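Local coordinates for large adhesion protein (Lap) involved in biofilm formation (Marinobacter hydrocarbonoclasticus, PDB 6XI3) that probably forms part of the calcium-stiffened extender that carries an RTX adhesin's binding end out toward its target during biofilm formation, at residues L389-A393 with T404-N408. Numbering follows the deposited sequence.
Sequences LTVEA and TDSAN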
loop_
_atom_site.group_PDB
_atom_site.type_symbol
_atom_site.label_atom_id
_atom_site.label_comp_id
_atom_site.label_asym_id
_atom_site.label_seq_id
_atom_site.Cartn_x
_atom_site.Cartn_y
_atom_site.Cartn_z
ATOM N N LEU A 389 31.125 41.515 -51.991
ATOM C CA LEU A 389 30.350 41.567 -50.732
ATOM C C LEU A 389 30.129 40.121 -50.321
ATOM O O LEU A 389 29.780 39.321 -51.202
ATOM C CB LEU A 389 28.985 42.237 -50.930
ATOM C CG LEU A 389 28.971 43.743 -51.177
ATOM C CD1 LEU A 389 27.542 44.263 -51.135
ATOM C CD2 LEU A 389 29.833 44.496 -50.180
ATOM N N THR A 390 30.299 39.838 -49.035
ATOM C CA THR A 390 29.931 38.544 -48.425
ATOM C C THR A 390 28.926 38.821 -47.314
ATOM O O THR A 390 29.227 39.638 -46.436
ATOM C CB THR A 390 31.148 37.794 -47.875
ATOM O OG1 THR A 390 32.075 37.689 -48.949
ATOM C CG2 THR A 390 30.768 36.422 -47.359
ATOM N N VAL A 391 27.754 38.215 -47.436
ATOM C CA VAL A 391 26.662 38.295 -46.437
ATOM C C VAL A 391 26.752 37.006 -45.617
ATOM O O VAL A 391 26.820 35.935 -46.239
ATOM C CB VAL A 391 25.299 38.430 -47.124
ATOM C CG1 VAL A 391 24.141 38.288 -46.133
ATOM C CG2 VAL A 391 25.190 39.747 -47.894
ATOM N N GLU A 392 26.788 37.115 -44.288
ATOM C CA GLU A 392 26.736 35.949 -43.368
ATOM C C GLU A 392 25.505 36.126 -42.465
ATOM O O GLU A 392 25.306 37.214 -41.919
ATOM C CB GLU A 392 28.061 35.827 -42.616
ATOM C CG GLU A 392 28.067 34.775 -41.513
ATOM C CD GLU A 392 28.271 33.341 -41.984
ATOM O OE1 GLU A 392 28.424 33.127 -43.212
ATOM O OE2 GLU A 392 28.282 32.435 -41.123
ATOM N N ALA A 393 24.689 35.087 -42.335
ATOM C CA ALA A 393 23.555 35.078 -41.391
ATOM C C ALA A 393 23.692 33.897 -40.430
ATOM O O ALA A 393 24.094 32.805 -40.877
ATOM C CB ALA A 393 22.272 35.040 -42.171
ATOM N N THR A 404 24.050 28.614 -39.874
ATOM C CA THR A 404 24.648 29.704 -40.689
ATOM C C THR A 404 24.503 29.415 -42.178
ATOM O O THR A 404 24.223 28.258 -42.587
ATOM C CB THR A 404 26.118 29.982 -40.373
ATOM O OG1 THR A 404 26.872 28.839 -40.762
ATOM C CG2 THR A 404 26.368 30.307 -38.922
ATOM N N ASP A 405 24.652 30.490 -42.945
ATOM C CA ASP A 405 24.688 30.478 -44.414
ATOM C C ASP A 405 25.367 31.778 -44.839
ATOM O O ASP A 405 25.442 32.699 -44.016
ATOM C CB ASP A 405 23.304 30.284 -45.038
ATOM C CG ASP A 405 23.397 30.000 -46.533
ATOM O OD1 ASP A 405 24.470 29.504 -46.956
ATOM O OD2 ASP A 405 22.426 30.289 -47.266
ATOM N N SER A 406 25.932 31.786 -46.036
ATOM C CA SER A 406 26.537 32.991 -46.644
ATOM C C SER A 406 25.964 33.190 -48.046
ATOM O O SER A 406 25.341 32.260 -48.621
ATOM C CB SER A 406 28.042 32.926 -46.632
ATOM O OG SER A 406 28.497 31.969 -47.569
ATOM N N ALA A 407 26.068 34.417 -48.534
ATOM C CA ALA A 407 25.775 34.755 -49.933
ATOM C C ALA A 407 26.765 35.827 -50.384
ATOM O O ALA A 407 27.366 36.535 -49.533
ATOM C CB ALA A 407 24.353 35.192 -50.059
ATOM N N ASN A 408 26.974 35.880 -51.682
ATOM C CA ASN A 408 28.050 36.683 -52.301
ATOM C C ASN A 408 27.362 37.644 -53.256
ATOM O O ASN A 408 26.347 37.266 -53.858
ATOM C CB ASN A 408 29.083 35.820 -53.030
ATOM C CG ASN A 408 29.836 34.890 -52.106
ATOM O OD1 ASN A 408 29.790 33.677 -52.292
ATOM N ND2 ASN A 408 30.514 35.435 -51.108
HETATM O O HOH W 1 27.820 30.273 -43.607
#
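The last two strands of the fourth Ig-like repeat, 387-396 and 402-411, form a beta hairpin, and Val-391 and Ala-407 face each other across it as a hydrogen-bonded pair. The antiparallel assignment rests on the 161° between the strand directions and on reciprocal backbone bonds. Val-391 N gives to Ala-407 O at 2.7 Å and Ala-407 N returns to Val-391 O; two residues on, Ala-393 and Asp-405 exchange the same two bonds, Asp-405 N to Ala-393 O being the longer at 3.2 Å. Between these pairs the bond-accepting Val-391 O also receives the CA-H of Ser-406, with CA at 3.0 Å.

Val-391, Ala-393, Asp-405 and Ala-407 share one face. There Val-391 CB lies 4.5 Å from Ala-407 CB, and the side chains of Val-391 and Ala-393 both rest on Val-323 of strand 320-329. Asp-405 reaches that strand by a polar route: OD2 accepts from Val-323 N, while OD1 takes a weak bond from Ser-406 N, so both carboxylate oxygens have partners.

The other face carries Thr-390, Glu-392, Ser-406 and Asn-408. The CG of Glu-392 stands anti to its own backbone N (chi1 173°), and a bend at chi2, 80°, then swings the carboxylate over the neighbouring strand. Glu-392 OE2 lies 3.4 Å from Thr-404 CB, and Glu-392 OE1 sits at the same distance from Ser-406 CB. Glu-392 OE1 also accepts from a water at 2.9 Å that is weakly linked to Thr-404 OG1. Thr-390 and Asn-408 run alongside each other, with Thr-390 OG1 3.5 Å from Asn-408 ND2.

Thr-390 and Glu-392 bond through their backbones to Thr-355 and Thr-353, so 387-396 is an inner strand; 402-411 is outermost within this chain, a beta hairpin whose second strand edges the four-stranded antiparallel sheet of an Ig-like beta-sandwich.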